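PDB 2WZ8: cellulosome protein dockerin type I from Clostridium thermocellum, which probably binds carbohydrate through a family 35 carbohydrate-binding module, a calcium-containing beta-sandwich that forms part of a cellulosome protein. Local coordinates for residues Y11-P16 / P139-I144; P16-G21 / N47-N52; Q27-A32 / N109-D114. All blocks are in the same frame, centred on the assembly; numbering follows the deposited sequence.

Contact 1: residues Y11-P16 / P139-I144; sequences YEAEDP and PNIDKI. With CA (calcium ion), chain B.
Glu12, Glu14 and Asp142 reach one calcium ion along three differently folded side chains. In Glu12, CG stands anti to the carbonyl carbon (chi1 -67°) and the chain bends at chi2, which curls OE1 back over the neighbouring strand. Glu14 has CG between its backbone N and carbonyl carbon (chi1 64°) and is also bent at chi2, presenting both carboxylate oxygens to the metal. Asp142 binds the ion through OD1 of its side chain and O of its backbone together.

The calcium ion lies 2.3 Å from Glu12 OE1, 2.5 Å from Glu14 OE1 and 2.2 Å from Asp142 OD1. Asp142 O binds it as well, at 2.5 Å, while accepting Ala13 N in a 3.0 Å hydrogen bond; this donor sits above the carbonyl plane, 42° out of it. The carbonyl oxygens of Ser33 and Gln36 complete a shell of seven protein oxygens.

Away from the metal, strands 9-12 and 140-147 pair antiparallel, and Tyr11 and Ile144 exchange two backbone hydrogen bonds. Ala13 CB packs against Ile141 CG2 at 4.0 Å, on the inner side of the sandwich near Leu49 and Val38. Asp142 and Lys143 both face Gln67 of strand 60-69 in a classic beta bulge.

Glu12 OE1 and Asp142 O approach to 3.1 Å, a closeness accounted for by the cation they share. Three carboxylates gathered here probably depend on calcium to offset their charge, and the ion thereby ties the turn after strand 9-12 to the bulged strand.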
loop_
_atom_site.group_PDB
_atom_site.type_symbol
_atom_site.label_atom_id
_atom_site.label_comp_id
_atom_site.label_asym_id
_atom_site.label_seq_id
_atom_site.Cartn_x
_atom_site.Cartn_y
_atom_site.Cartn_z
ATOM N N TYR A 11 -6.309 0.312 8.455
ATOM C CA TYR A 11 -5.015 0.909 8.781
ATOM C C TYR A 11 -4.671 2.010 7.781
ATOM O O TYR A 11 -4.539 1.780 6.573
ATOM C CB TYR A 11 -3.899 -0.141 8.766
ATOM C CG TYR A 11 -4.214 -1.345 9.630
ATOM C CD1 TYR A 11 -3.855 -1.369 10.964
ATOM C CD2 TYR A 11 -4.933 -2.419 9.129
ATOM C CE1 TYR A 11 -4.166 -2.468 11.781
ATOM C CE2 TYR A 11 -5.261 -3.514 9.947
ATOM C CZ TYR A 11 -4.851 -3.535 11.254
ATOM O OH TYR A 11 -5.190 -4.617 12.055
ATOM N N GLU A 12 -4.495 3.207 8.323
ATOM C CA GLU A 12 -4.067 4.337 7.501
ATOM C C GLU A 12 -2.616 4.157 7.112
ATOM O O GLU A 12 -1.788 3.747 7.931
ATOM C CB GLU A 12 -4.247 5.653 8.243
ATOM C CG GLU A 12 -5.694 5.998 8.488
ATOM C CD GLU A 12 -6.511 6.418 7.246
ATOM O OE1 GLU A 12 -5.931 6.612 6.146
ATOM O OE2 GLU A 12 -7.770 6.553 7.409
ATOM N N ALA A 13 -2.275 4.509 5.878
ATOM C CA ALA A 13 -0.888 4.410 5.438
ATOM C C ALA A 13 0.044 5.274 6.331
ATOM O O ALA A 13 1.170 4.918 6.655
ATOM C CB ALA A 13 -0.790 4.836 3.985
ATOM N N GLU A 14 -0.465 6.440 6.705
ATOM C CA GLU A 14 0.262 7.435 7.501
ATOM C C GLU A 14 0.275 7.157 9.001
ATOM O O GLU A 14 0.831 7.921 9.776
ATOM C CB GLU A 14 -0.330 8.827 7.286
ATOM C CG GLU A 14 -1.791 8.986 7.780
ATOM C CD GLU A 14 -2.876 8.646 6.760
ATOM O OE1 GLU A 14 -2.600 7.894 5.778
ATOM O OE2 GLU A 14 -4.016 9.119 6.924
ATOM N N ASP A 15 -0.366 6.068 9.406
ATOM C CA ASP A 15 -0.395 5.691 10.832
ATOM C C ASP A 15 1.027 5.773 11.392
ATOM O O ASP A 15 1.960 5.247 10.790
ATOM C CB ASP A 15 -0.925 4.262 10.966
ATOM C CG ASP A 15 -1.148 3.801 12.396
ATOM O OD1 ASP A 15 -0.406 4.164 13.296
ATOM O OD2 ASP A 15 -2.054 2.988 12.579
ATOM N N PRO A 16 1.210 6.413 12.558
ATOM C CA PRO A 16 2.592 6.593 13.043
ATOM C C PRO A 16 3.255 5.309 13.535
ATOM O O PRO A 16 4.464 5.267 13.769
ATOM C CB PRO A 16 2.423 7.638 14.148
ATOM C CG PRO A 16 1.077 7.437 14.619
ATOM C CD PRO A 16 0.264 7.185 13.381
ATOM N N PRO A 139 1.680 3.054 -6.677
ATOM C CA PRO A 139 0.717 4.119 -6.431
ATOM C C PRO A 139 0.949 4.748 -5.056
ATOM O O PRO A 139 1.568 4.148 -4.162
ATOM C CB PRO A 139 -0.620 3.392 -6.425
ATOM C CG PRO A 139 -0.295 2.021 -6.019
ATOM C CD PRO A 139 1.048 1.727 -6.597
ATOM N N ASN A 140 0.384 5.938 -4.899
ATOM C CA ASN A 140 0.273 6.555 -3.566
ATOM C C ASN A 140 -0.767 5.759 -2.766
ATOM O O ASN A 140 -1.837 5.445 -3.275
ATOM C CB ASN A 140 -0.131 8.019 -3.677
ATOM C CG ASN A 140 0.919 8.874 -4.315
ATOM O OD1 ASN A 140 2.061 8.444 -4.483
ATOM N ND2 ASN A 140 0.552 10.092 -4.651
ATOM N N ILE A 141 -0.444 5.435 -1.526
ATOM C CA ILE A 141 -1.299 4.594 -0.688
ATOM C C ILE A 141 -1.938 5.430 0.401
ATOM O O ILE A 141 -1.258 6.132 1.142
ATOM C CB ILE A 141 -0.561 3.397 -0.102
ATOM C CG1 ILE A 141 0.172 2.611 -1.205
ATOM C CG2 ILE A 141 -1.502 2.511 0.748
ATOM C CD1 ILE A 141 -0.664 1.889 -2.129
ATOM N N ASP A 142 -3.265 5.378 0.447
ATOM C CA ASP A 142 -4.070 6.123 1.435
ATOM C C ASP A 142 -4.278 5.330 2.740
ATOM O O ASP A 142 -4.037 5.803 3.865
ATOM C CB ASP A 142 -5.397 6.515 0.785
ATOM C CG ASP A 142 -6.288 7.361 1.665
ATOM O OD1 ASP A 142 -5.850 7.796 2.759
ATOM O OD2 ASP A 142 -7.412 7.661 1.198
ATOM N N LYS A 143 -4.764 4.118 2.563
ATOM C CA LYS A 143 -5.079 3.189 3.656
ATOM C C LYS A 143 -5.281 1.791 3.082
ATOM O O LYS A 143 -5.395 1.617 1.882
ATOM C CB LYS A 143 -6.336 3.624 4.431
ATOM C CG LYS A 143 -7.570 3.704 3.614
ATOM C CD LYS A 143 -8.819 3.856 4.475
ATOM C CE LYS A 143 -10.062 4.125 3.672
ATOM N NZ LYS A 143 -11.332 4.145 4.486
ATOM N N ILE A 144 -5.307 0.817 3.978
ATOM C CA ILE A 144 -5.730 -0.549 3.683
ATOM C C ILE A 144 -6.788 -1.004 4.677
ATOM O O ILE A 144 -6.908 -0.472 5.780
ATOM C CB ILE A 144 -4.527 -1.537 3.657
ATOM C CG1 ILE A 144 -3.952 -1.786 5.045
ATOM C CG2 ILE A 144 -3.421 -1.110 2.644
ATOM C CD1 ILE A 144 -2.875 -2.841 5.073
HETATM CA CA CA B . -4.839 8.060 4.750
#

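Contact 2: residues P16-G21 / N47-N52; sequences PANTLG and NYLQFN
The Tyr48 ring has Gly21 over one face and the backbone N of Gln50 at its edge, in plane. It sits at the antiparallel edge of the five-stranded sheet in the module's beta-sandwich, where the short strand 19-20 runs beside strand 49-56. Gly21 N stands 3.9 Å above the ring centre, and Gly21 CA makes a CH-pi contact 4.0 Å from the ring centroid. With Tyr48 CG held between its backbone N and carbonyl carbon (chi1 67°), the ring lies flat against the backbone of Gly21, with OH reaching Thr19 CG2; Arg128 adds a cation-pi interaction. Elsewhere, the Asn18 amide meets the Phe51 ring obliquely, their planes 66° apart, with ND2 3.6 Å from Phe51 CD1. The same ND2 is bonded to the carbonyl of Ala13, which ties the amide to the turn after strand 9-12.

Thr19 and Gln50 form a hydrogen-bonded pair, joined by Thr19 N to Gln50 O at 3.0 Å and Gln50 N to Thr19 O at 2.8 Å. Leu20 and Leu49 are the adjoining non-hydrogen-bonded pair; their side chains lie next to each other, pointing the same way, and meet through the two CD1 methyls. Val38 packs against both leucines. Beyond them, Gly21 N is bonded to Tyr48 O.

At the other end side-chain amides take over the bonding: Asn52 N makes a weak bond to Asn18 OD1, and Gln50 NE2 donates to Asn52 OD1. Asn52 ND2 donates to a lone pair of Ala17 O at 2.9 Å and to Thr19 OG1, also at 2.9 Å, both acceptors lying in the amide plane.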
loop_
_atom_site.group_PDB
_atom_site.type_symbol
_atom_site.label_atom_id
_atom_site.label_comp_id
_atom_site.label_asym_id
_atom_site.label_seq_id
_atom_site.Cartn_x
_atom_site.Cartn_y
_atom_site.Cartn_z
ATOM N N PRO A 16 1.210 6.413 12.558
ATOM C CA PRO A 16 2.592 6.593 13.043
ATOM C C PRO A 16 3.255 5.309 13.535
ATOM O O PRO A 16 4.464 5.267 13.769
ATOM C CB PRO A 16 2.423 7.638 14.148
ATOM C CG PRO A 16 1.077 7.437 14.619
ATOM C CD PRO A 16 0.264 7.185 13.381
ATOM N N ALA A 17 2.474 4.238 13.617
ATOM C CA ALA A 17 3.021 2.908 13.931
ATOM C C ALA A 17 3.792 2.292 12.769
ATOM O O ALA A 17 4.591 1.395 12.942
ATOM C CB ALA A 17 1.904 1.962 14.339
ATOM N N ASN A 18 3.541 2.801 11.566
ATOM C CA ASN A 18 4.122 2.232 10.354
ATOM C C ASN A 18 5.566 2.661 10.184
ATOM O O ASN A 18 5.993 3.656 10.763
ATOM C CB ASN A 18 3.282 2.605 9.114
ATOM C CG ASN A 18 1.892 2.021 9.149
ATOM O OD1 ASN A 18 1.630 1.016 9.840
ATOM N ND2 ASN A 18 0.998 2.576 8.321
ATOM N N THR A 19 6.312 1.915 9.375
ATOM C CA THR A 19 7.687 2.250 9.022
ATOM C C THR A 19 7.759 2.729 7.588
ATOM O O THR A 19 7.270 2.065 6.678
ATOM C CB THR A 19 8.643 1.047 9.167
ATOM O OG1 THR A 19 8.492 0.466 10.457
ATOM C CG2 THR A 19 10.077 1.468 8.976
ATOM N N LEU A 20 8.369 3.891 7.389
ATOM C CA LEU A 20 8.610 4.436 6.072
ATOM C C LEU A 20 10.111 4.425 5.886
ATOM O O LEU A 20 10.862 4.966 6.701
ATOM C CB LEU A 20 8.022 5.841 5.954
ATOM C CG LEU A 20 6.515 5.920 5.607
ATOM C CD1 LEU A 20 5.643 5.356 6.703
ATOM C CD2 LEU A 20 6.091 7.375 5.309
ATOM N N GLY A 21 10.540 3.771 4.836
ATOM C CA GLY A 21 11.962 3.734 4.461
ATOM C C GLY A 21 12.322 4.746 3.409
ATOM O O GLY A 21 11.521 5.080 2.514
ATOM N N ASN A 47 12.881 2.514 -0.486
ATOM C CA ASN A 47 11.841 3.567 -0.367
ATOM C C ASN A 47 10.472 2.933 -0.218
ATOM O O ASN A 47 9.675 2.894 -1.157
ATOM C CB ASN A 47 11.867 4.465 -1.591
ATOM C CG ASN A 47 13.253 4.959 -1.932
ATOM O OD1 ASN A 47 13.718 4.775 -3.051
ATOM N ND2 ASN A 47 13.911 5.536 -0.979
ATOM N N TYR A 48 10.257 2.369 0.956
ATOM C CA TYR A 48 9.106 1.454 1.193
ATOM C C TYR A 48 8.142 1.993 2.254
ATOM O O TYR A 48 8.479 2.867 3.042
ATOM C CB TYR A 48 9.610 0.060 1.587
ATOM C CG TYR A 48 10.299 -0.027 2.905
ATOM C CD1 TYR A 48 9.581 -0.086 4.089
ATOM C CD2 TYR A 48 11.680 0.003 2.994
ATOM C CE1 TYR A 48 10.202 -0.177 5.307
ATOM C CE2 TYR A 48 12.307 -0.063 4.228
ATOM C CZ TYR A 48 11.577 -0.155 5.376
ATOM O OH TYR A 48 12.216 -0.238 6.616
ATOM N N LEU A 49 6.941 1.420 2.249
ATOM C CA LEU A 49 5.940 1.615 3.281
ATOM C C LEU A 49 5.651 0.260 3.895
ATOM O O LEU A 49 5.250 -0.658 3.185
ATOM C CB LEU A 49 4.637 2.152 2.666
ATOM C CG LEU A 49 3.364 2.183 3.509
ATOM C CD1 LEU A 49 3.540 2.944 4.832
ATOM C CD2 LEU A 49 2.137 2.668 2.694
ATOM N N GLN A 50 5.865 0.145 5.182
ATOM C CA GLN A 50 5.495 -1.060 5.903
ATOM C C GLN A 50 4.473 -0.820 6.965
ATOM O O GLN A 50 4.690 -0.066 7.889
ATOM C CB GLN A 50 6.731 -1.724 6.505
ATOM C CG GLN A 50 6.432 -3.011 7.246
ATOM C CD GLN A 50 7.679 -3.750 7.604
ATOM O OE1 GLN A 50 8.428 -4.180 6.706
ATOM N NE2 GLN A 50 7.937 -3.904 8.903
ATOM N N PHE A 51 3.369 -1.556 6.840
ATOM C CA PHE A 51 2.326 -1.630 7.856
ATOM C C PHE A 51 2.783 -2.646 8.862
ATOM O O PHE A 51 3.058 -3.796 8.539
ATOM C CB PHE A 51 0.979 -2.093 7.260
ATOM C CG PHE A 51 0.337 -1.089 6.341
ATOM C CD1 PHE A 51 -0.650 -0.213 6.837
ATOM C CD2 PHE A 51 0.716 -0.978 5.029
ATOM C CE1 PHE A 51 -1.271 0.705 6.021
ATOM C CE2 PHE A 51 0.127 -0.061 4.204
ATOM C CZ PHE A 51 -0.898 0.807 4.705
ATOM N N ASN A 52 2.867 -2.172 10.077
ATOM C CA ASN A 52 3.216 -2.955 11.188
ATOM C C ASN A 52 1.903 -3.279 11.943
ATOM O O ASN A 52 0.971 -2.460 12.094
ATOM C CB ASN A 52 4.226 -2.230 12.104
ATOM C CG ASN A 52 5.522 -1.922 11.411
ATOM O OD1 ASN A 52 6.111 -2.818 10.766
ATOM N ND2 ASN A 52 6.019 -0.655 11.550
#

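Contact 3: residues Q27-A32 / N109-D114; sequences QRDNAA and NTYRTD. With MG (magnesium ion), chain C.
Asp29, just past the end of strand 25-28, turns its carboxylate toward Tyr111. With CG opposite the backbone N (chi1 -173°), the carboxylate is carried out toward the tyrosine, which comes from the opposing direction. Asp29 OD2 accepts the Tyr111 hydroxyl in a short 2.6 Å hydrogen bond. The oxygen sits at the edge of the ring, in its plane, and is approached on its anti side, 27° out of the carboxylate plane. Asp29 OD2 also lies near Asn109 CA, at 3.6 Å.

The second carboxylate oxygen serves the backbone: Asp29 OD1 accepts Ala31 N at 3.0 Å, from above the carboxylate plane. The two oxygens are thus divided between the turn and the tyrosine, which should fix the rotation of the group. Ala31 CB lies 3.4 Å from Asn109 O and 4.1 Å from Tyr111 CE2.

Ala32 follows, its backbone N bonded to Asp29 O, and its CB lies 3.7 Å from Tyr111 CZ. The ring also packs against Tyr37 and Asp142.

Further along strand 112-120, away from the turn, Asp114 OD1 binds a magnesium ion at 2.1 Å; five waters complete the six-coordinate shell, and Asp114 OD2 is bonded to His100 and to one of these waters.

The Asp29 arrangement is an Asx turn overlapping a type I beta turn from Asp29 to Ala32. Here it fastens the loop leading into the calcium site to the segment leading into strand 112-120, the outermost strand of the four-stranded sheet in the beta-sandwich.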
loop_
_atom_site.group_PDB
_atom_site.type_symbol
_atom_site.label_atom_id
_atom_site.label_comp_id
_atom_site.label_asym_id
_atom_site.label_seq_id
_atom_site.Cartn_x
_atom_site.Cartn_y
_atom_site.Cartn_z
ATOM N N GLN A 27 2.241 12.647 3.398
ATOM C CA GLN A 27 1.863 13.942 2.843
ATOM C C GLN A 27 0.372 14.179 3.030
ATOM O O GLN A 27 -0.427 13.241 3.088
ATOM C CB GLN A 27 2.316 14.090 1.381
ATOM C CG GLN A 27 3.813 14.288 1.268
ATOM C CD GLN A 27 4.358 14.494 -0.131
ATOM O OE1 GLN A 27 3.694 14.252 -1.161
ATOM N NE2 GLN A 27 5.621 14.894 -0.175
ATOM N N ARG A 28 0.017 15.446 3.187
ATOM C CA ARG A 28 -1.388 15.848 3.403
ATOM C C ARG A 28 -2.153 15.948 2.088
ATOM O O ARG A 28 -1.651 16.412 1.075
ATOM C CB ARG A 28 -1.498 17.180 4.182
ATOM C CG ARG A 28 -0.899 17.144 5.580
ATOM N N ASP A 29 -3.398 15.487 2.151
ATOM C CA ASP A 29 -4.373 15.623 1.068
ATOM C C ASP A 29 -5.742 15.571 1.683
ATOM O O ASP A 29 -6.102 14.547 2.248
ATOM C CB ASP A 29 -4.236 14.493 0.059
ATOM C CG ASP A 29 -5.094 14.658 -1.177
ATOM O OD1 ASP A 29 -5.930 15.588 -1.210
ATOM O OD2 ASP A 29 -4.885 13.895 -2.149
ATOM N N ASN A 30 -6.482 16.681 1.596
ATOM C CA ASN A 30 -7.829 16.682 2.186
ATOM C C ASN A 30 -8.776 15.698 1.559
ATOM O O ASN A 30 -9.786 15.361 2.184
ATOM C CB ASN A 30 -8.468 18.060 2.148
ATOM C CG ASN A 30 -7.677 19.077 2.922
ATOM O OD1 ASN A 30 -7.367 20.153 2.396
ATOM N ND2 ASN A 30 -7.314 18.744 4.178
ATOM N N ALA A 31 -8.430 15.217 0.365
ATOM C CA ALA A 31 -9.260 14.246 -0.364
ATOM C C ALA A 31 -9.006 12.815 0.115
ATOM O O ALA A 31 -9.798 11.927 -0.169
ATOM C CB ALA A 31 -8.985 14.290 -1.859
ATOM N N ALA A 32 -7.935 12.602 0.879
ATOM C CA ALA A 32 -7.556 11.267 1.395
ATOM C C ALA A 32 -8.181 10.955 2.730
ATOM O O ALA A 32 -8.446 11.847 3.545
ATOM C CB ALA A 32 -6.004 11.158 1.488
ATOM N N ASN A 109 -5.438 13.191 -6.556
ATOM C CA ASN A 109 -6.339 13.355 -5.428
ATOM C C ASN A 109 -7.609 12.518 -5.565
ATOM O O ASN A 109 -8.570 12.714 -4.861
ATOM C CB ASN A 109 -6.706 14.821 -5.230
ATOM C CG ASN A 109 -7.468 15.396 -6.405
ATOM O OD1 ASN A 109 -7.581 14.771 -7.465
ATOM N ND2 ASN A 109 -7.989 16.600 -6.228
ATOM N N THR A 110 -7.572 11.563 -6.471
ATOM C CA THR A 110 -8.707 10.672 -6.719
ATOM C C THR A 110 -8.292 9.278 -6.257
ATOM O O THR A 110 -7.413 8.627 -6.862
ATOM C CB THR A 110 -9.076 10.611 -8.211
ATOM O OG1 THR A 110 -9.353 11.941 -8.678
ATOM C CG2 THR A 110 -10.273 9.702 -8.457
ATOM N N TYR A 111 -8.942 8.852 -5.185
ATOM C CA TYR A 111 -8.623 7.610 -4.485
ATOM C C TYR A 111 -9.679 6.547 -4.746
ATOM O O TYR A 111 -10.868 6.790 -4.564
ATOM C CB TYR A 111 -8.478 7.841 -2.969
ATOM C CG TYR A 111 -7.347 8.778 -2.646
ATOM C CD1 TYR A 111 -6.053 8.307 -2.451
ATOM C CD2 TYR A 111 -7.558 10.137 -2.526
ATOM C CE1 TYR A 111 -5.005 9.156 -2.176
ATOM C CE2 TYR A 111 -6.498 11.005 -2.266
ATOM C CZ TYR A 111 -5.222 10.506 -2.066
ATOM O OH TYR A 111 -4.176 11.382 -1.809
ATOM N N ARG A 112 -9.210 5.422 -5.254
ATOM C CA ARG A 112 -10.073 4.275 -5.533
ATOM C C ARG A 112 -9.512 3.062 -4.811
ATOM O O ARG A 112 -8.490 3.144 -4.126
ATOM C CB ARG A 112 -10.181 3.982 -7.049
ATOM C CG ARG A 112 -10.904 5.065 -7.866
ATOM C CD ARG A 112 -12.450 4.860 -7.961
ATOM N NE ARG A 112 -13.116 5.386 -6.791
ATOM C CZ ARG A 112 -13.298 6.689 -6.571
ATOM N NH1 ARG A 112 -12.872 7.584 -7.474
ATOM N NH2 ARG A 112 -13.916 7.084 -5.466
ATOM N N THR A 113 -10.199 1.935 -4.938
ATOM C CA THR A 113 -9.776 0.697 -4.246
ATOM C C THR A 113 -9.571 -0.453 -5.213
ATOM O O THR A 113 -10.190 -0.571 -6.291
ATOM C CB THR A 113 -10.756 0.261 -3.162
ATOM O OG1 THR A 113 -12.024 -0.021 -3.747
ATOM C CG2 THR A 113 -10.913 1.359 -2.099
ATOM N N ASP A 114 -8.698 -1.342 -4.777
ATOM C CA ASP A 114 -8.520 -2.663 -5.415
ATOM C C ASP A 114 -8.184 -3.677 -4.342
ATOM O O ASP A 114 -7.765 -3.324 -3.246
ATOM C CB ASP A 114 -7.442 -2.626 -6.492
ATOM C CG ASP A 114 -7.616 -3.715 -7.525
ATOM O OD1 ASP A 114 -8.629 -4.488 -7.517
ATOM O OD2 ASP A 114 -6.699 -3.830 -8.369
HETATM MG MG MG C . -9.317 -6.124 -8.673
HETATM O O HOH W 1 -7.474 -5.749 -10.135
HETATM O O HOH W 2 -8.011 -7.418 -7.671
HETATM O O HOH W 3 -10.555 -4.565 -9.527
HETATM O O HOH W 4 -10.025 -7.653 -9.710
HETATM O O HOH W 5 -10.633 -6.303 -6.984
#

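Overall arrangement
Contacts 1 and 2 lie on the two sheets of the beta-sandwich: contact 1 joins strands 9-12 and 140-147 of the four-stranded sheet, contact 2 strands 19-20 and 49-56 of the five-stranded one. Their centres are about 9 Å apart, and they share Pro16, where the chain passes between the sheets. Contact 3 reaches the four-stranded sheet through strand 112-120, its centre about 10 Å from that of contact 1; Asp142 touches both Ala32 and Tyr111. With centres about 18 Å apart, contacts 2 and 3 do not touch, and contact 1 lies between them. Along the chain their segments alternate, and contact 1, which holds calcium ligands, closes the long loop containing both.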